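PDB 5ZIG: cellobiose 2-epimerase from Spirochaeta thermophila DSM 6192, which probably catalyses the reversible epimerisation of cellobiose to 4-O-beta-D-glucopyranosyl-D-mannose. Local coordinates for residues A[21-30]-A[349-360]; A[50-58]-A[102-113]. All coordinates share one frame; numbering follows the deposited sequence.

In the fold
Both contacts are partly buried and lie well off the centre of the chain, about 18 Å for contact 1 and 20 Å for contact 2 (centre to centre), with their own centres 25 Å apart and no touch between them. Contact 1 ties the N-terminal helix 7-31 to the loop after helix 336-352, bringing that helix to a late part of the chain, 319 residues on; contact 2 joins parts only 44 residues apart. Helix 57-73 links them: its first two residues belong to contact 2, and its later residues pack on Leu27 and Trp30. Their chemistry differs: ring N-H groups and amide or carboxylate oxygens carry contact 1, whereas contact 2 rests on a short antiparallel ladder, proline packing and one buried lysine.

Contact 1: residues A[21-30]-A[349-360]; sequences QLFDHILPFW and MDHLVDREGGEW
The His25 ring is wedged between a water, over the centre of one face, and Val353 CG1 on the opposite face, in a CH-pi contact 4.1 Å from the ring centroid. At the ring edge His25 NE2 donates in plane to Glu359 O (2.9 Å), which also accepts from the Asp354 backbone N. The water bridges Glu359 N and His25 O. With CG anti to the backbone N (chi1 170°), the Phe29 ring is carried out to Glu359 CB, which sits 3.9 Å above its centre, while Trp30 NE1 meets Glu359 OE2 near the indole plane at 3.0 Å, on the anti side but well out of the carboxylate plane. Helix 7-31 thus grips the loop leaving helix 336-352, in the (alpha/alpha)6 barrel expected of the N-acylglucosamine 2-epimerase family. Glu359 OE1 takes a salt bridge from Lys381 and the Trp360 backbone N, and OE2 also accepts from Asn386 ND2, so Glu359 joins this helix to the C-terminal part of the chain. Bent at chi2 (-66°), the Gln21 chain turns OE1 to Trp360 NE1, 3.0 Å away and 17° out of the indole plane. Gln21 NE2 lies against both methyls of Val353, and Ile26 CD1 packs 3.6 Å from Trp360 NE1.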
loop_
_atom_site.group_PDB
_atom_site.type_symbol
_atom_site.label_atom_id
_atom_site.label_comp_id
_atom_site.label_asym_id
_atom_site.label_seq_id
_atom_site.Cartn_x
_atom_site.Cartn_y
_atom_site.Cartn_z
ATOM N N GLN A 21 -16.766 0.888 9.312
ATOM C CA GLN A 21 -16.208 0.055 8.263
ATOM C C GLN A 21 -15.037 -0.773 8.782
ATOM O O GLN A 21 -15.051 -2.004 8.675
ATOM C CB GLN A 21 -15.777 0.929 7.093
ATOM C CG GLN A 21 -16.897 1.221 6.160
ATOM C CD GLN A 21 -17.377 -0.021 5.461
ATOM O OE1 GLN A 21 -16.576 -0.799 4.939
ATOM N NE2 GLN A 21 -18.691 -0.217 5.437
ATOM N N LEU A 22 -14.017 -0.109 9.358
ATOM C CA LEU A 22 -12.860 -0.811 9.921
ATOM C C LEU A 22 -13.284 -1.888 10.912
ATOM O O LEU A 22 -12.981 -3.069 10.720
ATOM C CB LEU A 22 -11.886 0.166 10.605
ATOM C CG LEU A 22 -10.597 -0.523 11.120
ATOM C CD1 LEU A 22 -9.828 -1.104 9.923
ATOM C CD2 LEU A 22 -9.659 0.346 11.953
ATOM N N PHE A 23 -13.993 -1.494 11.981
ATOM C CA PHE A 23 -14.154 -2.409 13.098
ATOM C C PHE A 23 -15.388 -3.310 12.988
ATOM O O PHE A 23 -15.419 -4.376 13.619
ATOM C CB PHE A 23 -14.200 -1.643 14.426
ATOM C CG PHE A 23 -12.934 -0.880 14.762
ATOM C CD1 PHE A 23 -11.747 -1.540 15.057
ATOM C CD2 PHE A 23 -12.936 0.510 14.794
ATOM C CE1 PHE A 23 -10.589 -0.836 15.368
ATOM C CE2 PHE A 23 -11.778 1.219 15.104
ATOM C CZ PHE A 23 -10.608 0.546 15.395
ATOM N N ASP A 24 -16.405 -2.927 12.214
ATOM C CA ASP A 24 -17.601 -3.749 12.121
ATOM C C ASP A 24 -17.719 -4.508 10.810
ATOM O O ASP A 24 -18.453 -5.505 10.759
ATOM C CB ASP A 24 -18.865 -2.892 12.318
ATOM C CG ASP A 24 -18.875 -2.169 13.652
ATOM O OD1 ASP A 24 -18.336 -2.712 14.631
ATOM O OD2 ASP A 24 -19.418 -1.054 13.726
ATOM N N HIS A 25 -17.030 -4.062 9.762
ATOM C CA HIS A 25 -17.137 -4.673 8.445
ATOM C C HIS A 25 -15.827 -5.305 7.985
ATOM O O HIS A 25 -15.792 -6.509 7.700
ATOM C CB HIS A 25 -17.625 -3.621 7.441
ATOM C CG HIS A 25 -18.112 -4.203 6.153
ATOM N ND1 HIS A 25 -19.393 -4.691 5.986
ATOM C CD2 HIS A 25 -17.484 -4.381 4.965
ATOM C CE1 HIS A 25 -19.532 -5.140 4.749
ATOM N NE2 HIS A 25 -18.381 -4.978 4.114
ATOM N N ILE A 26 -14.739 -4.545 7.904
ATOM C CA ILE A 26 -13.513 -5.069 7.297
ATOM C C ILE A 26 -12.869 -6.109 8.208
ATOM O O ILE A 26 -12.732 -7.278 7.836
ATOM C CB ILE A 26 -12.529 -3.933 6.962
ATOM C CG1 ILE A 26 -12.971 -3.210 5.683
ATOM C CG2 ILE A 26 -11.113 -4.501 6.729
ATOM C CD1 ILE A 26 -12.663 -1.689 5.676
ATOM N N LEU A 27 -12.470 -5.700 9.421
ATOM C CA LEU A 27 -11.773 -6.623 10.319
ATOM C C LEU A 27 -12.573 -7.895 10.619
ATOM O O LEU A 27 -11.985 -8.991 10.573
ATOM C CB LEU A 27 -11.364 -5.888 11.607
ATOM C CG LEU A 27 -10.339 -4.744 11.451
ATOM C CD1 LEU A 27 -10.053 -3.994 12.767
ATOM C CD2 LEU A 27 -9.001 -5.297 10.891
ATOM N N PRO A 28 -13.877 -7.850 10.908
ATOM C CA PRO A 28 -14.585 -9.115 11.189
ATOM C C PRO A 28 -14.566 -10.086 10.025
ATOM O O PRO A 28 -14.547 -11.298 10.245
ATOM C CB PRO A 28 -16.016 -8.660 11.520
ATOM C CG PRO A 28 -15.865 -7.258 11.982
ATOM C CD PRO A 28 -14.738 -6.677 11.180
ATOM N N PHE A 29 -14.547 -9.595 8.791
ATOM C CA PHE A 29 -14.505 -10.510 7.665
ATOM C C PHE A 29 -13.160 -11.224 7.613
ATOM O O PHE A 29 -13.107 -12.441 7.419
ATOM C CB PHE A 29 -14.784 -9.747 6.372
ATOM C CG PHE A 29 -14.532 -10.534 5.117
ATOM C CD1 PHE A 29 -15.590 -11.155 4.449
ATOM C CD2 PHE A 29 -13.269 -10.593 4.560
ATOM C CE1 PHE A 29 -15.378 -11.840 3.263
ATOM C CE2 PHE A 29 -13.042 -11.300 3.386
ATOM C CZ PHE A 29 -14.114 -11.918 2.739
ATOM N N TRP A 30 -12.062 -10.494 7.819
ATOM C CA TRP A 30 -10.753 -11.135 7.723
ATOM C C TRP A 30 -10.485 -12.026 8.926
ATOM O O TRP A 30 -9.878 -13.090 8.776
ATOM C CB TRP A 30 -9.665 -10.080 7.544
ATOM C CG TRP A 30 -9.758 -9.469 6.201
ATOM C CD1 TRP A 30 -10.154 -8.192 5.901
ATOM C CD2 TRP A 30 -9.490 -10.115 4.947
ATOM N NE1 TRP A 30 -10.133 -8.004 4.538
ATOM C CE2 TRP A 30 -9.717 -9.166 3.932
ATOM C CE3 TRP A 30 -9.057 -11.401 4.585
ATOM C CZ2 TRP A 30 -9.546 -9.468 2.571
ATOM C CZ3 TRP A 30 -8.872 -11.691 3.237
ATOM C CH2 TRP A 30 -9.115 -10.730 2.253
ATOM N N MET A 349 -18.631 3.893 -0.135
ATOM C CA MET A 349 -19.768 3.441 0.668
ATOM C C MET A 349 -20.933 2.983 -0.207
ATOM O O MET A 349 -21.609 1.998 0.116
ATOM C CB MET A 349 -20.231 4.561 1.607
ATOM C CG MET A 349 -19.260 4.855 2.755
ATOM S SD MET A 349 -19.080 3.485 3.908
ATOM C CE MET A 349 -20.493 3.707 4.985
ATOM N N ASP A 350 -21.176 3.680 -1.319
ATOM C CA ASP A 350 -22.335 3.380 -2.156
ATOM C C ASP A 350 -22.159 2.091 -2.952
ATOM O O ASP A 350 -23.124 1.345 -3.150
ATOM C CB ASP A 350 -22.598 4.536 -3.114
ATOM C CG ASP A 350 -23.327 5.670 -2.454
ATOM O OD1 ASP A 350 -24.253 5.386 -1.669
ATOM O OD2 ASP A 350 -22.974 6.834 -2.732
ATOM N N HIS A 351 -20.954 1.824 -3.433
ATOM C CA HIS A 351 -20.813 0.763 -4.426
ATOM C C HIS A 351 -19.756 -0.286 -4.093
ATOM O O HIS A 351 -19.977 -1.467 -4.371
ATOM C CB HIS A 351 -20.522 1.410 -5.795
ATOM C CG HIS A 351 -21.478 2.511 -6.161
ATOM N ND1 HIS A 351 -22.842 2.322 -6.244
ATOM C CD2 HIS A 351 -21.264 3.815 -6.464
ATOM C CE1 HIS A 351 -23.425 3.459 -6.580
ATOM N NE2 HIS A 351 -22.490 4.382 -6.721
ATOM N N LEU A 352 -18.622 0.104 -3.492
ATOM C CA LEU A 352 -17.540 -0.855 -3.258
ATOM C C LEU A 352 -17.750 -1.692 -2.008
ATOM O O LEU A 352 -17.165 -2.772 -1.894
ATOM C CB LEU A 352 -16.190 -0.140 -3.161
ATOM C CG LEU A 352 -15.652 0.176 -4.552
ATOM C CD1 LEU A 352 -14.675 1.336 -4.468
ATOM C CD2 LEU A 352 -14.996 -1.068 -5.214
ATOM N N VAL A 353 -18.523 -1.204 -1.041
ATOM C CA VAL A 353 -18.848 -2.021 0.120
ATOM C C VAL A 353 -19.822 -3.115 -0.307
ATOM O O VAL A 353 -20.835 -2.846 -0.964
ATOM C CB VAL A 353 -19.415 -1.145 1.247
ATOM C CG1 VAL A 353 -19.882 -1.979 2.420
ATOM C CG2 VAL A 353 -18.359 -0.173 1.720
ATOM N N ASP A 354 -19.522 -4.341 0.054
ATOM C CA ASP A 354 -20.371 -5.442 -0.224
ATOM C C ASP A 354 -21.013 -5.825 1.053
ATOM O O ASP A 354 -20.471 -6.566 1.793
ATOM C CB ASP A 354 -19.598 -6.625 -0.784
ATOM C CG ASP A 354 -20.480 -7.828 -1.102
ATOM O OD1 ASP A 354 -19.945 -8.839 -1.482
ATOM O OD2 ASP A 354 -21.682 -7.778 -0.973
ATOM N N ARG A 355 -22.206 -5.298 1.284
ATOM C CA ARG A 355 -22.949 -5.629 2.475
ATOM C C ARG A 355 -23.564 -7.049 2.440
ATOM O O ARG A 355 -23.856 -7.622 3.454
ATOM C CB ARG A 355 -23.976 -4.565 2.779
ATOM C CG ARG A 355 -23.390 -3.249 3.220
ATOM C CD ARG A 355 -24.266 -2.176 2.703
ATOM N NE ARG A 355 -23.602 -0.970 2.297
ATOM C CZ ARG A 355 -22.926 -0.166 3.091
ATOM N NH1 ARG A 355 -22.730 -0.469 4.354
ATOM N NH2 ARG A 355 -22.416 0.923 2.590
ATOM N N GLU A 356 -23.719 -7.600 1.259
ATOM C CA GLU A 356 -24.211 -8.945 1.130
ATOM C C GLU A 356 -23.153 -10.007 1.417
ATOM O O GLU A 356 -23.240 -10.715 2.361
ATOM C CB GLU A 356 -24.763 -9.166 -0.268
ATOM C CG GLU A 356 -26.098 -8.535 -0.505
ATOM C CD GLU A 356 -27.206 -9.275 0.184
ATOM O OE1 GLU A 356 -27.391 -10.484 -0.081
ATOM O OE2 GLU A 356 -27.916 -8.627 0.982
ATOM N N GLY A 357 -22.145 -10.064 0.578
ATOM C CA GLY A 357 -21.104 -11.039 0.676
ATOM C C GLY A 357 -19.880 -10.714 1.502
ATOM O O GLY A 357 -18.973 -11.502 1.562
ATOM N N GLY A 358 -19.843 -9.533 2.092
ATOM C CA GLY A 358 -18.744 -9.130 2.942
ATOM C C GLY A 358 -17.629 -8.353 2.294
ATOM O O GLY A 358 -17.493 -8.360 1.129
ATOM N N GLU A 359 -16.888 -7.617 3.104
ATOM C CA GLU A 359 -15.773 -6.786 2.678
ATOM C C GLU A 359 -16.103 -5.809 1.556
ATOM O O GLU A 359 -17.154 -5.301 1.461
ATOM C CB GLU A 359 -14.584 -7.678 2.294
ATOM C CG GLU A 359 -13.277 -7.402 2.961
ATOM C CD GLU A 359 -12.399 -6.473 2.170
ATOM O OE1 GLU A 359 -12.664 -6.174 1.027
ATOM O OE2 GLU A 359 -11.434 -6.027 2.713
ATOM N N TRP A 360 -15.147 -5.566 0.706
ATOM C CA TRP A 360 -15.266 -4.711 -0.424
ATOM C C TRP A 360 -15.042 -5.440 -1.741
ATOM O O TRP A 360 -14.250 -6.318 -1.822
ATOM C CB TRP A 360 -14.248 -3.564 -0.349
ATOM C CG TRP A 360 -14.317 -2.550 0.796
ATOM C CD1 TRP A 360 -14.975 -2.658 1.963
ATOM C CD2 TRP A 360 -13.660 -1.299 0.858
ATOM N NE1 TRP A 360 -14.790 -1.607 2.725
ATOM C CE2 TRP A 360 -13.995 -0.726 2.070
ATOM C CE3 TRP A 360 -12.832 -0.610 0.008
ATOM C CZ2 TRP A 360 -13.526 0.507 2.448
ATOM C CZ3 TRP A 360 -12.387 0.603 0.389
ATOM C CH2 TRP A 360 -12.731 1.143 1.592
HETATM O O HOH W 1 -17.561 -7.892 5.831
#

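Contact 2: residues A[50-58]-A[102-113]; sequences DPTAPKGLV and FFWSVHPDGTPL
Lys55 and Val106 form an antiparallel hydrogen-bonded pair, N of each to O of the other (Lys55 N to Val106 O 3.0 Å), beside the non-hydrogen-bonded pair Gly56 and Ser105; just past the ladder, at the start of the helix, Leu57 N donates to Trp104 O at 2.8 Å. Lys55, with an extended chain beyond CG, runs past Pro108 and sets NZ 2.8 Å from Pro108 O. That ammonium is also in a salt bridge with Asp35; three oxygens thus surround the buried group: Pro108 O, Asp35 OD2 and Gly39 O. Pro108, at the second position of the type I turn from His107 to Gly110, rests CG against the carbonyl oxygens of Thr52 and Ala53, 3.3 Å from Thr52 O. Pro54 CG touches Leu113 CD2. At the other end Leu57 swings CG away from its own amide (chi1 170°), which lays its two methyls against Phe102 CB, CD1 at 3.7 Å. Val58 CG2 lies 3.7 Å from Trp104 CZ3, the two side chains pointing the same way, and a water over the indole links Val58 N to Trp104 O. This two-stranded antiparallel pairing leads from Gly56, the N-cap, straight into helix 57-73. Helix 77-94 packs on Lys55, Leu57, Phe102 and Val106, while helix 119-136 meets Val58 and Phe102.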
loop_
_atom_site.group_PDB
_atom_site.type_symbol
_atom_site.label_atom_id
_atom_site.label_comp_id
_atom_site.label_asym_id
_atom_site.label_seq_id
_atom_site.Cartn_x
_atom_site.Cartn_y
_atom_site.Cartn_z
ATOM N N ASP A 50 -10.901 -20.816 -0.512
ATOM C CA ASP A 50 -10.376 -22.052 -1.063
ATOM C C ASP A 50 -9.141 -22.387 -0.254
ATOM O O ASP A 50 -8.120 -21.710 -0.410
ATOM C CB ASP A 50 -10.026 -21.877 -2.541
ATOM C CG ASP A 50 -9.318 -23.092 -3.154
ATOM O OD1 ASP A 50 -9.164 -24.147 -2.498
ATOM O OD2 ASP A 50 -8.913 -22.972 -4.330
ATOM N N PRO A 51 -9.186 -23.376 0.639
ATOM C CA PRO A 51 -8.001 -23.739 1.425
ATOM C C PRO A 51 -6.955 -24.548 0.668
ATOM O O PRO A 51 -5.965 -24.965 1.274
ATOM C CB PRO A 51 -8.606 -24.565 2.570
ATOM C CG PRO A 51 -9.801 -25.200 1.958
ATOM C CD PRO A 51 -10.353 -24.204 0.978
ATOM N N THR A 52 -7.131 -24.789 -0.629
ATOM C CA THR A 52 -6.060 -25.349 -1.436
ATOM C C THR A 52 -5.206 -24.273 -2.084
ATOM O O THR A 52 -4.149 -24.592 -2.645
ATOM C CB THR A 52 -6.612 -26.258 -2.536
ATOM O OG1 THR A 52 -7.119 -25.453 -3.608
ATOM C CG2 THR A 52 -7.734 -27.166 -2.013
ATOM N N ALA A 53 -5.634 -23.014 -2.014
ATOM C CA ALA A 53 -4.937 -21.962 -2.716
ATOM C C ALA A 53 -3.606 -21.668 -2.035
ATOM O O ALA A 53 -3.490 -21.754 -0.809
ATOM C CB ALA A 53 -5.777 -20.687 -2.758
ATOM N N PRO A 54 -2.587 -21.322 -2.807
ATOM C CA PRO A 54 -1.332 -20.866 -2.200
ATOM C C PRO A 54 -1.507 -19.511 -1.515
ATOM O O PRO A 54 -2.374 -18.708 -1.877
ATOM C CB PRO A 54 -0.371 -20.765 -3.393
ATOM C CG PRO A 54 -1.038 -21.480 -4.516
ATOM C CD PRO A 54 -2.519 -21.329 -4.274
ATOM N N LYS A 55 -0.647 -19.279 -0.520
ATOM C CA LYS A 55 -0.636 -18.084 0.309
ATOM C C LYS A 55 0.553 -17.199 -0.052
ATOM O O LYS A 55 1.706 -17.653 -0.053
ATOM C CB LYS A 55 -0.625 -18.467 1.786
ATOM C CG LYS A 55 -1.579 -19.619 2.070
ATOM C CD LYS A 55 -1.463 -20.135 3.493
ATOM C CE LYS A 55 -2.702 -20.910 3.898
ATOM N NZ LYS A 55 -2.482 -21.707 5.132
ATOM N N GLY A 56 0.254 -15.941 -0.384
ATOM C CA GLY A 56 1.265 -15.036 -0.861
ATOM C C GLY A 56 2.000 -14.336 0.264
ATOM O O GLY A 56 1.476 -14.155 1.364
ATOM N N LEU A 57 3.234 -13.940 -0.044
ATOM C CA LEU A 57 4.022 -13.136 0.877
ATOM C C LEU A 57 3.348 -11.794 1.148
ATOM O O LEU A 57 3.173 -11.408 2.307
ATOM C CB LEU A 57 5.422 -12.930 0.297
ATOM C CG LEU A 57 6.280 -11.908 1.024
ATOM C CD1 LEU A 57 6.398 -12.233 2.526
ATOM C CD2 LEU A 57 7.657 -11.816 0.333
ATOM N N VAL A 58 2.999 -11.064 0.080
ATOM C CA VAL A 58 2.329 -9.761 0.194
ATOM C C VAL A 58 1.067 -9.869 1.045
ATOM O O VAL A 58 0.881 -9.118 2.003
ATOM C CB VAL A 58 1.992 -9.205 -1.202
ATOM C CG1 VAL A 58 1.391 -7.802 -1.089
ATOM C CG2 VAL A 58 3.212 -9.210 -2.107
ATOM N N PHE A 102 12.328 -13.469 2.398
ATOM C CA PHE A 102 11.054 -14.172 2.401
ATOM C C PHE A 102 10.720 -14.670 1.001
ATOM O O PHE A 102 10.901 -13.945 0.014
ATOM C CB PHE A 102 9.924 -13.256 2.955
ATOM C CG PHE A 102 10.148 -12.852 4.392
ATOM C CD1 PHE A 102 10.996 -11.801 4.703
ATOM C CD2 PHE A 102 9.581 -13.567 5.421
ATOM C CE1 PHE A 102 11.242 -11.465 6.007
ATOM C CE2 PHE A 102 9.840 -13.240 6.721
ATOM C CZ PHE A 102 10.668 -12.179 7.014
ATOM N N PHE A 103 10.261 -15.923 0.927
ATOM C CA PHE A 103 9.738 -16.475 -0.319
ATOM C C PHE A 103 8.500 -15.711 -0.798
ATOM O O PHE A 103 7.740 -15.150 -0.008
ATOM C CB PHE A 103 9.351 -17.946 -0.138
ATOM C CG PHE A 103 10.463 -18.829 0.303
ATOM C CD1 PHE A 103 11.590 -18.991 -0.486
ATOM C CD2 PHE A 103 10.370 -19.539 1.493
ATOM C CE1 PHE A 103 12.614 -19.829 -0.074
ATOM C CE2 PHE A 103 11.391 -20.377 1.905
ATOM C CZ PHE A 103 12.507 -20.521 1.125
ATOM N N TRP A 104 8.273 -15.751 -2.114
ATOM C CA TRP A 104 7.136 -15.079 -2.738
ATOM C C TRP A 104 5.806 -15.755 -2.387
ATOM O O TRP A 104 4.801 -15.073 -2.137
ATOM C CB TRP A 104 7.350 -15.051 -4.260
ATOM C CG TRP A 104 6.239 -14.433 -5.004
ATOM C CD1 TRP A 104 5.425 -15.051 -5.905
ATOM C CD2 TRP A 104 5.843 -13.059 -4.976
ATOM N NE1 TRP A 104 4.514 -14.156 -6.405
ATOM C CE2 TRP A 104 4.753 -12.927 -5.860
ATOM C CE3 TRP A 104 6.281 -11.931 -4.257
ATOM C CZ2 TRP A 104 4.084 -11.719 -6.056
ATOM C CZ3 TRP A 104 5.626 -10.722 -4.464
ATOM C CH2 TRP A 104 4.519 -10.634 -5.359
ATOM N N SER A 105 5.785 -17.083 -2.368
ATOM C CA SER A 105 4.542 -17.768 -2.043
ATOM C C SER A 105 4.896 -19.142 -1.504
ATOM O O SER A 105 5.966 -19.680 -1.792
ATOM C CB SER A 105 3.622 -17.898 -3.257
ATOM O OG SER A 105 4.292 -18.541 -4.330
ATOM N N VAL A 106 3.983 -19.694 -0.711
ATOM C CA VAL A 106 4.105 -21.056 -0.233
ATOM C C VAL A 106 2.775 -21.760 -0.427
ATOM O O VAL A 106 1.746 -21.137 -0.691
ATOM C CB VAL A 106 4.588 -21.136 1.235
ATOM C CG1 VAL A 106 5.880 -20.305 1.454
ATOM C CG2 VAL A 106 3.497 -20.682 2.186
ATOM N N HIS A 107 2.819 -23.081 -0.274
ATOM C CA HIS A 107 1.626 -23.903 -0.308
ATOM C C HIS A 107 0.805 -23.699 0.958
ATOM O O HIS A 107 1.320 -23.196 1.961
ATOM C CB HIS A 107 2.015 -25.370 -0.444
ATOM C CG HIS A 107 2.607 -25.703 -1.776
ATOM N ND1 HIS A 107 1.845 -26.135 -2.838
ATOM C CD2 HIS A 107 3.884 -25.645 -2.227
ATOM C CE1 HIS A 107 2.630 -26.349 -3.883
ATOM N NE2 HIS A 107 3.871 -26.053 -3.540
ATOM N N PRO A 108 -0.504 -24.063 0.925
ATOM C CA PRO A 108 -1.322 -24.025 2.149
ATOM C C PRO A 108 -0.572 -24.413 3.423
ATOM O O PRO A 108 -0.595 -23.641 4.394
ATOM C CB PRO A 108 -2.455 -25.008 1.828
ATOM C CG PRO A 108 -2.644 -24.844 0.297
ATOM C CD PRO A 108 -1.321 -24.343 -0.274
ATOM N N ASP A 109 0.126 -25.565 3.426
ATOM C CA ASP A 109 0.850 -26.026 4.613
ATOM C C ASP A 109 2.157 -25.282 4.850
ATOM O O ASP A 109 2.844 -25.563 5.838
ATOM C CB ASP A 109 1.110 -27.546 4.539
ATOM C CG ASP A 109 2.126 -27.960 3.453
ATOM O OD1 ASP A 109 2.701 -27.120 2.722
ATOM O OD2 ASP A 109 2.327 -29.186 3.320
ATOM N N GLY A 110 2.517 -24.332 3.995
ATOM C CA GLY A 110 3.725 -23.569 4.204
ATOM C C GLY A 110 4.942 -24.056 3.446
ATOM O O GLY A 110 5.995 -23.415 3.531
ATOM N N THR A 111 4.834 -25.161 2.719
ATOM C CA THR A 111 5.904 -25.592 1.833
ATOM C C THR A 111 6.206 -24.494 0.817
ATOM O O THR A 111 5.273 -23.973 0.191
ATOM C CB THR A 111 5.482 -26.866 1.098
ATOM O OG1 THR A 111 5.370 -27.950 2.031
ATOM C CG2 THR A 111 6.485 -27.195 0.008
ATOM N N PRO A 112 7.474 -24.123 0.606
ATOM C CA PRO A 112 7.750 -23.063 -0.373
ATOM C C PRO A 112 7.153 -23.420 -1.725
ATOM O O PRO A 112 7.243 -24.563 -2.178
ATOM C CB PRO A 112 9.281 -22.997 -0.419
ATOM C CG PRO A 112 9.715 -23.518 0.889
ATOM C CD PRO A 112 8.709 -24.585 1.266
ATOM N N LEU A 113 6.481 -22.441 -2.341
ATOM C CA LEU A 113 6.022 -22.563 -3.721
ATOM C C LEU A 113 6.976 -21.776 -4.613
ATOM O O LEU A 113 7.936 -22.340 -5.147
ATOM C CB LEU A 113 4.566 -22.077 -3.879
ATOM C CG LEU A 113 3.972 -22.216 -5.289
ATOM C CD1 LEU A 113 4.510 -23.438 -6.005
ATOM C CD2 LEU A 113 2.468 -22.328 -5.224
HETATM O O HOH W 2 3.140 -12.492 -2.694
#